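Local coordinates for outer membrane protein assembly factor BamA (Haemophilus ducreyi, PDB 4K3C) that probably takes part, as a subunit of the Bam complex, in assembling beta-barrel proteins and inserting them into the bacterial outer membrane, at residues D217-G222 with G250-P255; N224-D229 with R243-A248; V276-T281 with I411-D416; P504-Y509 with Q525-S530. All blocks are in the same frame, centred on the assembly; numbering follows the deposited sequence.

All four contacts lie in the C-terminal Omp85 beta-barrel, a domain that follows the two POTRA domains of this truncated chain. Contacts 1 and 2 sit on one hairpin, strands 220-231 and 242-254, with centres 22 Å apart. Contact 2 is nested inside the loop that contact 1 closes near the periplasmic end. Contact 3 follows, joining helix 280-288 to the segment 411-416 on the extracellular side; its nearest atoms are about 7 Å from those of contact 2. Contact 4 comes last, on the C-terminal hairpin 503-512 and 521-531, about 17 Å from contact 2 between nearest atoms. Three contacts thus build the barrel wall, and one folds its outer loops together.

Contact 1. Residues D217-G222 with G250-P255; sequences DGVSLG and GTLGFP
At the probably periplasmic, open end of a barrel hairpin, Ser220, Leu221 and Gly222 run antiparallel to Gly253, Leu252 and Thr251, these short segments of two long strands running at 157° between their directions. Ser220 and Gly253 form one hydrogen-bonded pair, with Ser220 N reaching Gly253 O at 2.8 Å and a return bond from Gly253 N to Ser220 O. Gly222 and Thr251 repeat the exchange, Thr251 N lying 2.8 Å from Gly222 O. Between these pairs, Leu221 and Leu252 send their side chains to the same face, and the CD2 methyls meet at 3.6 Å. Val219 continues this apolar patch. With CG1 anti to the backbone N (chi1 177°), both of its methyls lie along the Phe254 ring, CG1 being 3.6 Å from CE1. On the face of Ser220 and Thr251 the chemistry is polar: a water is hydrogen-bonded to Ser220 OG and donates to Thr251 O at 2.8 Å. Ser220 OG also lies 3.4 Å from Gly253 CA, over a residue without a side chain. Beyond the strands, Pro255 CG rests against Gly218 O, and Thr215 OG1 accepts a hydrogen bond from Val219 N at the turn. Four backbone bonds therefore fix the register, while hydrocarbon contacts on one face and a water bridge on the other give the pair two chemically different sides.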
loop_
_atom_site.group_PDB
_atom_site.type_symbol
_atom_site.label_atom_id
_atom_site.label_comp_id
_atom_site.label_asym_id
_atom_site.label_seq_id
_atom_site.Cartn_x
_atom_site.Cartn_y
_atom_site.Cartn_z
ATOM N N ASP A 217 12.745 -16.289 -0.106
ATOM C CA ASP A 217 13.199 -15.026 0.429
ATOM C C ASP A 217 12.094 -13.963 0.426
ATOM O O ASP A 217 12.333 -12.804 0.779
ATOM C CB ASP A 217 14.419 -14.562 -0.371
ATOM C CG ASP A 217 15.260 -15.731 -0.892
ATOM O OD1 ASP A 217 15.513 -16.692 -0.133
ATOM O OD2 ASP A 217 15.664 -15.690 -2.072
ATOM N N GLY A 218 10.889 -14.346 0.021
ATOM C CA GLY A 218 9.757 -13.445 0.120
ATOM C C GLY A 218 9.337 -12.704 -1.139
ATOM O O GLY A 218 8.433 -11.865 -1.092
ATOM N N VAL A 219 9.979 -12.987 -2.266
ATOM C CA VAL A 219 9.537 -12.389 -3.527
ATOM C C VAL A 219 8.138 -12.901 -3.853
ATOM O O VAL A 219 7.872 -14.099 -3.734
ATOM C CB VAL A 219 10.497 -12.721 -4.691
ATOM C CG1 VAL A 219 9.964 -12.154 -6.004
ATOM C CG2 VAL A 219 11.878 -12.181 -4.394
ATOM N N SER A 220 7.242 -12.002 -4.247
ATOM C CA SER A 220 5.866 -12.397 -4.542
ATOM C C SER A 220 5.581 -12.466 -6.045
ATOM O O SER A 220 6.153 -11.710 -6.835
ATOM C CB SER A 220 4.878 -11.442 -3.872
ATOM O OG SER A 220 4.855 -10.187 -4.530
ATOM N N LEU A 221 4.685 -13.367 -6.436
ATOM C CA LEU A 221 4.276 -13.451 -7.828
ATOM C C LEU A 221 2.787 -13.246 -7.910
ATOM O O LEU A 221 2.025 -14.074 -7.453
ATOM C CB LEU A 221 4.639 -14.806 -8.431
ATOM C CG LEU A 221 4.893 -14.868 -9.942
ATOM C CD1 LEU A 221 4.043 -15.956 -10.601
ATOM C CD2 LEU A 221 4.682 -13.494 -10.604
ATOM N N GLY A 222 2.378 -12.125 -8.485
ATOM C CA GLY A 222 0.975 -11.830 -8.673
ATOM C C GLY A 222 0.525 -12.080 -10.101
ATOM O O GLY A 222 1.195 -11.707 -11.065
ATOM N N GLY A 250 1.466 -10.628 -15.103
ATOM C CA GLY A 250 2.185 -11.190 -13.982
ATOM C C GLY A 250 3.131 -10.150 -13.456
ATOM O O GLY A 250 3.839 -9.515 -14.228
ATOM N N THR A 251 3.124 -9.930 -12.149
ATOM C CA THR A 251 4.033 -8.945 -11.598
ATOM C C THR A 251 4.776 -9.417 -10.340
ATOM O O THR A 251 4.154 -9.847 -9.370
ATOM C CB THR A 251 3.362 -7.559 -11.359
ATOM O OG1 THR A 251 3.108 -7.387 -9.964
ATOM C CG2 THR A 251 2.069 -7.371 -12.176
ATOM N N LEU A 252 6.113 -9.317 -10.394
ATOM C CA LEU A 252 7.030 -9.759 -9.347
ATOM C C LEU A 252 7.243 -8.682 -8.317
ATOM O O LEU A 252 7.660 -7.587 -8.659
ATOM C CB LEU A 252 8.382 -10.103 -9.961
ATOM C CG LEU A 252 8.538 -11.500 -10.578
ATOM C CD1 LEU A 252 9.975 -11.817 -10.954
ATOM C CD2 LEU A 252 8.018 -12.553 -9.621
ATOM N N GLY A 253 6.967 -8.993 -7.053
ATOM C CA GLY A 253 7.123 -8.038 -5.962
ATOM C C GLY A 253 8.296 -8.386 -5.070
ATOM O O GLY A 253 8.529 -9.562 -4.780
ATOM N N PHE A 254 9.037 -7.363 -4.642
ATOM C CA PHE A 254 10.298 -7.538 -3.916
ATOM C C PHE A 254 10.291 -6.729 -2.638
ATOM O O PHE A 254 10.282 -5.500 -2.688
ATOM C CB PHE A 254 11.455 -7.103 -4.790
ATOM C CG PHE A 254 11.516 -7.826 -6.097
ATOM C CD1 PHE A 254 12.172 -9.054 -6.201
ATOM C CD2 PHE A 254 10.906 -7.295 -7.225
ATOM C CE1 PHE A 254 12.229 -9.724 -7.402
ATOM C CE2 PHE A 254 10.951 -7.964 -8.437
ATOM C CZ PHE A 254 11.613 -9.179 -8.526
ATOM N N PRO A 255 10.292 -7.422 -1.487
ATOM C CA PRO A 255 10.060 -6.857 -0.150
ATOM C C PRO A 255 11.321 -6.537 0.614
ATOM O O PRO A 255 11.668 -7.309 1.498
ATOM C CB PRO A 255 9.327 -7.991 0.568
ATOM C CG PRO A 255 9.874 -9.227 -0.052
ATOM C CD PRO A 255 10.292 -8.893 -1.468
HETATM O O HOH W 1 3.467 -9.911 -6.629
#

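Contact 2. Residues N224-D229 with R243-A248; sequences NIFYED and RKTYGA
The ring of Phe226 overlaps the backbone of Gly247, whose CA lies over its face 4.0 Å from the ring centroid, a CH-pi contact. Phe226 CG stands between its own backbone N and carbonyl carbon (chi1 64°), which swings the ring across to the opposite strand, where Gly247 offers no side chain to meet it. CE2 of the same ring approaches Thr245 OG1 at 3.9 Å. Further along this face the extended Glu228 side chain brings OE2 to Arg243 NH1 in a salt bridge, modelled too short for its exact length to be reliable at this resolution. OE2 stands at the guanidinium edge, and the carboxylate and guanidinium planes are turned 53° apart. The other carboxylate oxygen, Glu228 OE1, is hydrogen-bonded to Ser202 OG on the adjoining strand, so this group has partners on both of its oxygens.

The second face carries a pair of tyrosines. Tyr227 and Tyr246 point the same way with planes at 19°, but the rings are slid apart, centroids 5.2 Å from each other, and touch mainly through Tyr227 CD1 and Tyr246 CE2. Lys244 CG sits at the edge of the Tyr227 ring, 3.6 Å from CE1, and Lys244 CE comes 3.3 Å from Tyr227 OH. Beside Tyr227, Ile225 and Ala248 continue the same face. Backbone bonds couple Phe226 with Gly247 and Glu228 with Thr245; Glu228 N to Thr245 O measures 2.7 Å. Strands 202-211 and 260-274 flank the pair, an up-and-down antiparallel hairpin in the wall of an Omp85 transmembrane barrel.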
loop_
_atom_site.group_PDB
_atom_site.type_symbol
_atom_site.label_atom_id
_atom_site.label_comp_id
_atom_site.label_asym_id
_atom_site.label_seq_id
_atom_site.Cartn_x
_atom_site.Cartn_y
_atom_site.Cartn_z
ATOM N N ASN A 224 -2.913 -11.542 -12.696
ATOM C CA ASN A 224 -4.168 -10.855 -12.777
ATOM C C ASN A 224 -4.727 -10.959 -14.167
ATOM O O ASN A 224 -3.986 -10.835 -15.125
ATOM C CB ASN A 224 -3.973 -9.397 -12.377
ATOM C CG ASN A 224 -5.289 -8.672 -12.124
ATOM O OD1 ASN A 224 -5.718 -7.839 -12.926
ATOM N ND2 ASN A 224 -5.934 -8.983 -11.005
ATOM N N ILE A 225 -6.025 -11.216 -14.274
ATOM C CA ILE A 225 -6.721 -11.207 -15.540
ATOM C C ILE A 225 -7.927 -10.331 -15.319
ATOM O O ILE A 225 -8.628 -10.480 -14.320
ATOM C CB ILE A 225 -7.279 -12.574 -15.876
ATOM C CG1 ILE A 225 -6.192 -13.639 -15.820
ATOM C CG2 ILE A 225 -7.993 -12.550 -17.234
ATOM C CD1 ILE A 225 -6.772 -15.055 -15.908
ATOM N N PHE A 226 -8.212 -9.443 -16.258
ATOM C CA PHE A 226 -9.192 -8.413 -15.993
ATOM C C PHE A 226 -9.890 -7.944 -17.241
ATOM O O PHE A 226 -9.349 -8.002 -18.351
ATOM C CB PHE A 226 -8.518 -7.202 -15.333
ATOM C CG PHE A 226 -7.504 -6.528 -16.211
ATOM C CD1 PHE A 226 -6.176 -6.950 -16.205
ATOM C CD2 PHE A 226 -7.875 -5.478 -17.045
ATOM C CE1 PHE A 226 -5.231 -6.346 -17.026
ATOM C CE2 PHE A 226 -6.933 -4.866 -17.868
ATOM C CZ PHE A 226 -5.607 -5.302 -17.859
ATOM N N TYR A 227 -11.086 -7.424 -17.017
ATOM C CA TYR A 227 -11.881 -6.813 -18.050
ATOM C C TYR A 227 -12.368 -5.459 -17.506
ATOM O O TYR A 227 -12.788 -5.352 -16.356
ATOM C CB TYR A 227 -13.024 -7.771 -18.397
ATOM C CG TYR A 227 -14.223 -7.169 -19.083
ATOM C CD1 TYR A 227 -14.111 -6.565 -20.328
ATOM C CD2 TYR A 227 -15.475 -7.240 -18.502
ATOM C CE1 TYR A 227 -15.211 -6.031 -20.968
ATOM C CE2 TYR A 227 -16.579 -6.705 -19.126
ATOM C CZ TYR A 227 -16.444 -6.102 -20.361
ATOM O OH TYR A 227 -17.553 -5.573 -20.991
ATOM N N GLU A 228 -12.260 -4.409 -18.306
ATOM C CA GLU A 228 -12.814 -3.131 -17.907
ATOM C C GLU A 228 -13.695 -2.624 -19.026
ATOM O O GLU A 228 -13.305 -2.652 -20.189
ATOM C CB GLU A 228 -11.732 -2.094 -17.586
ATOM C CG GLU A 228 -12.314 -0.680 -17.347
ATOM C CD GLU A 228 -11.270 0.385 -17.007
ATOM O OE1 GLU A 228 -11.523 1.214 -16.101
ATOM O OE2 GLU A 228 -10.206 0.411 -17.657
ATOM N N ASP A 229 -14.893 -2.174 -18.667
ATOM C CA ASP A 229 -15.788 -1.521 -19.609
ATOM C C ASP A 229 -15.939 -0.059 -19.234
ATOM O O ASP A 229 -16.762 0.270 -18.386
ATOM C CB ASP A 229 -17.155 -2.199 -19.615
ATOM C CG ASP A 229 -18.031 -1.722 -20.758
ATOM O OD1 ASP A 229 -17.477 -1.403 -21.831
ATOM O OD2 ASP A 229 -19.271 -1.665 -20.587
ATOM N N ARG A 243 -14.253 2.743 -24.111
ATOM C CA ARG A 243 -13.134 1.810 -24.167
ATOM C C ARG A 243 -13.479 0.506 -23.485
ATOM O O ARG A 243 -13.992 0.487 -22.373
ATOM C CB ARG A 243 -11.889 2.399 -23.512
ATOM C CG ARG A 243 -10.615 1.636 -23.834
ATOM C CD ARG A 243 -9.492 2.015 -22.899
ATOM N NE ARG A 243 -9.814 1.671 -21.517
ATOM C CZ ARG A 243 -9.936 2.547 -20.522
ATOM N NH1 ARG A 243 -10.231 2.114 -19.301
ATOM N NH2 ARG A 243 -9.761 3.852 -20.738
ATOM N N LYS A 244 -13.192 -0.590 -24.159
ATOM C CA LYS A 244 -13.452 -1.898 -23.598
ATOM C C LYS A 244 -12.092 -2.539 -23.576
ATOM O O LYS A 244 -11.405 -2.590 -24.600
ATOM C CB LYS A 244 -14.396 -2.681 -24.511
ATOM C CG LYS A 244 -15.145 -3.826 -23.865
ATOM C CD LYS A 244 -16.190 -4.373 -24.853
ATOM C CE LYS A 244 -17.126 -5.414 -24.231
ATOM N NZ LYS A 244 -18.155 -5.893 -25.202
ATOM N N THR A 245 -11.643 -2.984 -22.416
ATOM C CA THR A 245 -10.361 -3.635 -22.455
ATOM C C THR A 245 -10.273 -4.901 -21.641
ATOM O O THR A 245 -10.891 -5.022 -20.585
ATOM C CB THR A 245 -9.192 -2.700 -22.123
ATOM O OG1 THR A 245 -8.365 -3.336 -21.142
ATOM C CG2 THR A 245 -9.682 -1.380 -21.616
ATOM N N TYR A 246 -9.514 -5.851 -22.181
ATOM C CA TYR A 246 -9.181 -7.061 -21.470
ATOM C C TYR A 246 -7.669 -7.159 -21.447
ATOM O O TYR A 246 -6.993 -6.641 -22.335
ATOM C CB TYR A 246 -9.720 -8.288 -22.189
ATOM C CG TYR A 246 -11.021 -8.133 -22.930
ATOM C CD1 TYR A 246 -11.057 -7.620 -24.228
ATOM C CD2 TYR A 246 -12.210 -8.581 -22.373
ATOM C CE1 TYR A 246 -12.254 -7.524 -24.939
ATOM C CE2 TYR A 246 -13.415 -8.490 -23.071
ATOM C CZ TYR A 246 -13.437 -7.961 -24.352
ATOM O OH TYR A 246 -14.645 -7.875 -25.035
ATOM N N GLY A 247 -7.138 -7.842 -20.446
ATOM C CA GLY A 247 -5.709 -8.042 -20.379
ATOM C C GLY A 247 -5.374 -9.064 -19.319
ATOM O O GLY A 247 -6.264 -9.609 -18.683
ATOM N N ALA A 248 -4.089 -9.325 -19.131
ATOM C CA ALA A 248 -3.645 -10.282 -18.140
ATOM C C ALA A 248 -2.201 -9.984 -17.816
ATOM O O ALA A 248 -1.476 -9.464 -18.656
ATOM C CB ALA A 248 -3.789 -11.677 -18.675
#

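Contact 3. Residues V276-T281 with I411-D416; sequences VEREYT and IYYRED
Two flat groups of 276-281 lie against two tyrosines of 411-416. The guanidinium of Arg278 stacks on the ring of Tyr413 in a cation-pi contact, planes at 27° and CZ 4.1 Å from the ring centroid. NH1 lies over the centre of the ring. An extended chain from CG to NE carries the guanidinium to that face alongside the tyrosine, both side chains pointing the same way, while NH2 also forms a salt bridge with Glu283, which helps fix how the group is turned.

Glu277 approaches Tyr412 differently: the side chains cross at about a right angle, yet the carboxylate lies flat over one ring face, its plane only 8° from that of the ring. Glu277 CD is 3.5 Å from Tyr412 CD1, and OE2 sits above the ring centre. Glu279 CB touches the same ring atom, CD1, at 3.4 Å, and the carbonyl O of Arg278 stands at the ring edge, in its plane. Tyr412 OH is hydrogen-bonded to Asp424.

Glu279 bends at chi2 (79°), and its OE2 accepts a hydrogen bond from Ile411 N at 3.1 Å through its anti lone pair. OE1 meanwhile caps Arg282 N, so one carboxylate ties the helix start to the other segment. Tyr280 N donates to Ile411 O at 3.0 Å, and Tyr280 CB packs on Ile411 CB. The contact thus fastens the N-terminus of helix 280-288, just past strand 260-274, to strand 409-412, which pairs with strand 420-422 among the extracellular loops.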
loop_
_atom_site.group_PDB
_atom_site.type_symbol
_atom_site.label_atom_id
_atom_site.label_comp_id
_atom_site.label_asym_id
_atom_site.label_seq_id
_atom_site.Cartn_x
_atom_site.Cartn_y
_atom_site.Cartn_z
ATOM N N VAL A 276 -15.795 7.664 -29.976
ATOM C CA VAL A 276 -14.650 8.525 -30.298
ATOM C C VAL A 276 -15.026 9.502 -31.396
ATOM O O VAL A 276 -14.871 9.192 -32.582
ATOM C CB VAL A 276 -13.415 7.739 -30.750
ATOM C CG1 VAL A 276 -12.197 8.624 -30.638
ATOM C CG2 VAL A 276 -13.230 6.494 -29.904
ATOM N N GLU A 277 -15.494 10.685 -30.998
ATOM C CA GLU A 277 -16.198 11.570 -31.928
ATOM C C GLU A 277 -15.293 12.398 -32.814
ATOM O O GLU A 277 -15.737 13.366 -33.424
ATOM C CB GLU A 277 -17.244 12.446 -31.215
ATOM C CG GLU A 277 -16.732 13.729 -30.583
ATOM C CD GLU A 277 -17.476 14.947 -31.101
ATOM O OE1 GLU A 277 -17.534 15.124 -32.337
ATOM O OE2 GLU A 277 -18.008 15.722 -30.273
ATOM N N ARG A 278 -14.033 11.990 -32.895
ATOM C CA ARG A 278 -13.090 12.545 -33.866
ATOM C C ARG A 278 -12.693 13.989 -33.597
ATOM O O ARG A 278 -13.340 14.925 -34.064
ATOM C CB ARG A 278 -13.591 12.379 -35.308
ATOM C CG ARG A 278 -12.598 12.840 -36.363
ATOM C CD ARG A 278 -13.071 12.528 -37.779
ATOM N NE ARG A 278 -12.033 12.852 -38.754
ATOM C CZ ARG A 278 -12.239 13.525 -39.880
ATOM N NH1 ARG A 278 -13.455 13.945 -40.201
ATOM N NH2 ARG A 278 -11.223 13.774 -40.690
ATOM N N GLU A 279 -11.613 14.159 -32.844
ATOM C CA GLU A 279 -11.035 15.478 -32.668
ATOM C C GLU A 279 -9.562 15.550 -33.102
ATOM O O GLU A 279 -8.942 14.549 -33.445
ATOM C CB GLU A 279 -11.240 15.983 -31.234
ATOM C CG GLU A 279 -10.306 15.398 -30.203
ATOM C CD GLU A 279 -8.945 16.050 -30.230
ATOM O OE1 GLU A 279 -7.966 15.329 -30.487
ATOM O OE2 GLU A 279 -8.859 17.282 -30.045
ATOM N N TYR A 280 -9.017 16.757 -33.039
ATOM C CA TYR A 280 -7.749 17.110 -33.660
ATOM C C TYR A 280 -6.523 16.314 -33.214
ATOM O O TYR A 280 -5.917 15.618 -34.023
ATOM C CB TYR A 280 -7.512 18.603 -33.462
ATOM C CG TYR A 280 -6.188 19.066 -33.974
ATOM C CD1 TYR A 280 -5.987 19.271 -35.319
ATOM C CD2 TYR A 280 -5.138 19.315 -33.104
ATOM C CE1 TYR A 280 -4.778 19.698 -35.790
ATOM C CE2 TYR A 280 -3.922 19.748 -33.567
ATOM C CZ TYR A 280 -3.750 19.935 -34.913
ATOM O OH TYR A 280 -2.541 20.353 -35.381
ATOM N N THR A 281 -6.150 16.437 -31.942
ATOM C CA THR A 281 -5.012 15.707 -31.384
ATOM C C THR A 281 -5.189 14.193 -31.463
ATOM O O THR A 281 -4.230 13.448 -31.701
ATOM C CB THR A 281 -4.802 16.092 -29.932
ATOM O OG1 THR A 281 -4.261 17.415 -29.877
ATOM C CG2 THR A 281 -3.847 15.113 -29.234
ATOM N N ILE A 411 -10.660 19.764 -29.953
ATOM C CA ILE A 411 -11.039 20.578 -31.108
ATOM C C ILE A 411 -11.694 19.690 -32.162
ATOM O O ILE A 411 -11.010 19.013 -32.940
ATOM C CB ILE A 411 -9.834 21.297 -31.740
ATOM C CG1 ILE A 411 -9.101 22.134 -30.692
ATOM C CG2 ILE A 411 -10.280 22.165 -32.921
ATOM C CD1 ILE A 411 -7.770 22.647 -31.180
ATOM N N TYR A 412 -13.022 19.696 -32.182
ATOM C CA TYR A 412 -13.771 18.795 -33.048
ATOM C C TYR A 412 -13.902 19.299 -34.479
ATOM O O TYR A 412 -13.429 20.385 -34.819
ATOM C CB TYR A 412 -15.151 18.522 -32.461
ATOM C CG TYR A 412 -15.104 17.967 -31.059
ATOM C CD1 TYR A 412 -14.471 16.770 -30.792
ATOM C CD2 TYR A 412 -15.702 18.635 -30.010
ATOM C CE1 TYR A 412 -14.420 16.260 -29.518
ATOM C CE2 TYR A 412 -15.667 18.135 -28.738
ATOM C CZ TYR A 412 -15.022 16.947 -28.492
ATOM O OH TYR A 412 -14.995 16.449 -27.207
ATOM N N TYR A 413 -14.559 18.495 -35.307
ATOM C CA TYR A 413 -14.656 18.756 -36.731
ATOM C C TYR A 413 -15.919 19.564 -37.035
ATOM O O TYR A 413 -16.984 19.281 -36.494
ATOM C CB TYR A 413 -14.668 17.417 -37.474
ATOM C CG TYR A 413 -14.005 17.442 -38.830
ATOM C CD1 TYR A 413 -12.624 17.342 -38.953
ATOM C CD2 TYR A 413 -14.762 17.553 -39.993
ATOM C CE1 TYR A 413 -12.012 17.366 -40.206
ATOM C CE2 TYR A 413 -14.159 17.575 -41.249
ATOM C CZ TYR A 413 -12.784 17.478 -41.352
ATOM O OH TYR A 413 -12.187 17.503 -42.599
ATOM N N ARG A 414 -15.796 20.581 -37.887
ATOM C CA ARG A 414 -16.945 21.398 -38.284
ATOM C C ARG A 414 -17.085 21.558 -39.803
ATOM O O ARG A 414 -17.803 22.448 -40.257
ATOM C CB ARG A 414 -16.886 22.773 -37.618
ATOM N N GLU A 415 -16.404 20.692 -40.562
ATOM C CA GLU A 415 -16.411 20.657 -42.043
ATOM C C GLU A 415 -16.445 22.034 -42.716
ATOM O O GLU A 415 -17.529 22.589 -42.873
ATOM C CB GLU A 415 -17.553 19.771 -42.562
ATOM N N ASP A 416 -15.315 22.604 -43.152
ATOM C CA ASP A 416 -13.967 22.014 -43.285
ATOM C C ASP A 416 -13.358 21.176 -42.146
ATOM O O ASP A 416 -12.708 20.161 -42.410
ATOM C CB ASP A 416 -12.970 23.127 -43.649
ATOM C CG ASP A 416 -12.631 24.039 -42.462
ATOM O OD1 ASP A 416 -13.470 24.198 -41.546
ATOM O OD2 ASP A 416 -11.515 24.598 -42.450
#

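Contact 4. Residues P504-Y509 with Q525-S530; sequences PLSFSY and QFTVGS
Ser506 and Thr527 hold the firmly paired middle of this antiparallel strand pair, each giving its N-H to the other's carbonyl, with Ser506 N to Thr527 O at 3.0 Å. Next to them Phe507 and Phe526 form a non-hydrogen-bonded pair: Phe507 CD2 packs on Phe526 CB at 3.6 Å. The two rings do not stack, because, with a chi1 of 68°, the Phe526 ring is led away from the other strand. Leu505 and Val528 extend this apolar side, lying side by side with Leu505 CG 3.9 Å from Val528 CG2.

The ends are looser. At the exposed Pro504 the ring nitrogen has no hydrogen to give, and its CD merely touches Gly529 O at 3.3 Å. At the other end Gln525 N donates to Ser508 O at 3.1 Å, but the return bond from Ser508 N is weak and so is the one from Ser508 OG to Gln525 OE1, 3.4 Å long. The main partner of Gln525 OE1 is Gly400 N, in the Arg-Gly-Phe segment of the loop that in Omp85 proteins folds into the barrel.

One side of this final hairpin is therefore hydrocarbon, consistent with a membrane-facing surface, and the other carries hydroxyls and the Gln525 amide, which bonds to the inserted loop at Gly400 and, weakly, Phe401.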
loop_
_atom_site.group_PDB
_atom_site.type_symbol
_atom_site.label_atom_id
_atom_site.label_comp_id
_atom_site.label_asym_id
_atom_site.label_seq_id
_atom_site.Cartn_x
_atom_site.Cartn_y
_atom_site.Cartn_z
ATOM N N PRO A 504 -15.385 6.001 5.649
ATOM C CA PRO A 504 -14.697 7.290 5.567
ATOM C C PRO A 504 -15.439 8.361 4.781
ATOM O O PRO A 504 -15.661 8.215 3.582
ATOM C CB PRO A 504 -13.401 6.928 4.853
ATOM C CG PRO A 504 -13.773 5.786 4.007
ATOM C CD PRO A 504 -14.818 5.021 4.716
ATOM N N LEU A 505 -15.807 9.438 5.462
ATOM C CA LEU A 505 -16.298 10.633 4.790
ATOM C C LEU A 505 -15.162 11.629 4.695
ATOM O O LEU A 505 -14.372 11.770 5.630
ATOM C CB LEU A 505 -17.428 11.284 5.572
ATOM C CG LEU A 505 -18.656 10.448 5.910
ATOM C CD1 LEU A 505 -18.399 9.549 7.102
ATOM C CD2 LEU A 505 -19.799 11.374 6.193
ATOM N N SER A 506 -15.063 12.322 3.567
ATOM C CA SER A 506 -14.121 13.433 3.466
ATOM C C SER A 506 -14.731 14.587 2.682
ATOM O O SER A 506 -15.263 14.410 1.589
ATOM C CB SER A 506 -12.766 12.996 2.887
ATOM O OG SER A 506 -12.798 12.861 1.488
ATOM N N PHE A 507 -14.671 15.770 3.265
ATOM C CA PHE A 507 -15.270 16.934 2.646
ATOM C C PHE A 507 -14.224 17.990 2.265
ATOM O O PHE A 507 -13.069 17.945 2.703
ATOM C CB PHE A 507 -16.346 17.508 3.562
ATOM C CG PHE A 507 -17.391 16.501 3.957
ATOM C CD1 PHE A 507 -17.219 15.701 5.084
ATOM C CD2 PHE A 507 -18.547 16.351 3.202
ATOM C CE1 PHE A 507 -18.183 14.774 5.454
ATOM C CE2 PHE A 507 -19.518 15.430 3.561
ATOM C CZ PHE A 507 -19.338 14.636 4.689
ATOM N N SER A 508 -14.638 18.925 1.427
ATOM C CA SER A 508 -13.759 19.943 0.915
ATOM C C SER A 508 -14.650 21.063 0.440
ATOM O O SER A 508 -15.645 20.818 -0.248
ATOM C CB SER A 508 -12.954 19.413 -0.272
ATOM O OG SER A 508 -13.253 20.134 -1.470
ATOM N N TYR A 509 -14.325 22.287 0.843
ATOM C CA TYR A 509 -14.895 23.463 0.209
ATOM C C TYR A 509 -13.694 24.216 -0.262
ATOM O O TYR A 509 -12.823 24.549 0.532
ATOM C CB TYR A 509 -15.691 24.315 1.196
ATOM C CG TYR A 509 -16.574 25.362 0.540
ATOM C CD1 TYR A 509 -16.060 26.250 -0.396
ATOM C CD2 TYR A 509 -17.922 25.454 0.852
ATOM C CE1 TYR A 509 -16.855 27.197 -0.995
ATOM C CE2 TYR A 509 -18.722 26.403 0.260
ATOM C CZ TYR A 509 -18.181 27.275 -0.665
ATOM O OH TYR A 509 -18.971 28.232 -1.265
ATOM N N GLN A 525 -16.990 19.395 -2.697
ATOM C CA GLN A 525 -16.677 18.067 -3.153
ATOM C C GLN A 525 -16.634 17.168 -1.924
ATOM O O GLN A 525 -16.420 17.648 -0.818
ATOM C CB GLN A 525 -15.343 18.087 -3.900
ATOM C CG GLN A 525 -15.382 18.908 -5.189
ATOM C CD GLN A 525 -14.015 19.381 -5.651
ATOM O OE1 GLN A 525 -13.216 19.900 -4.859
ATOM N NE2 GLN A 525 -13.749 19.233 -6.946
ATOM N N PHE A 526 -16.855 15.871 -2.092
ATOM C CA PHE A 526 -16.977 14.997 -0.929
ATOM C C PHE A 526 -16.963 13.557 -1.373
ATOM O O PHE A 526 -17.438 13.258 -2.459
ATOM C CB PHE A 526 -18.313 15.249 -0.227
ATOM C CG PHE A 526 -19.496 14.814 -1.037
ATOM C CD1 PHE A 526 -19.998 15.627 -2.054
ATOM C CD2 PHE A 526 -20.097 13.591 -0.804
ATOM C CE1 PHE A 526 -21.071 15.233 -2.824
ATOM C CE2 PHE A 526 -21.178 13.184 -1.568
ATOM C CZ PHE A 526 -21.664 14.007 -2.576
ATOM N N THR A 527 -16.440 12.659 -0.547
ATOM C CA THR A 527 -16.768 11.257 -0.745
ATOM C C THR A 527 -17.272 10.581 0.522
ATOM O O THR A 527 -17.005 11.025 1.645
ATOM C CB THR A 527 -15.638 10.415 -1.372
ATOM O OG1 THR A 527 -14.511 10.388 -0.497
ATOM C CG2 THR A 527 -15.256 10.952 -2.717
ATOM N N VAL A 528 -18.014 9.501 0.299
ATOM C CA VAL A 528 -18.664 8.744 1.342
ATOM C C VAL A 528 -18.526 7.298 0.911
ATOM O O VAL A 528 -18.784 6.965 -0.245
ATOM C CB VAL A 528 -20.149 9.135 1.436
ATOM C CG1 VAL A 528 -20.996 7.953 1.896
ATOM C CG2 VAL A 528 -20.308 10.337 2.354
ATOM N N GLY A 529 -18.082 6.439 1.818
ATOM C CA GLY A 529 -17.810 5.064 1.453
ATOM C C GLY A 529 -18.051 4.105 2.594
ATOM O O GLY A 529 -17.879 4.461 3.755
ATOM N N SER A 530 -18.463 2.887 2.262
ATOM C CA SER A 530 -18.703 1.870 3.268
ATOM C C SER A 530 -18.315 0.521 2.730
ATOM O O SER A 530 -18.453 0.274 1.538
ATOM C CB SER A 530 -20.170 1.834 3.657
ATOM O OG SER A 530 -20.368 0.777 4.572
#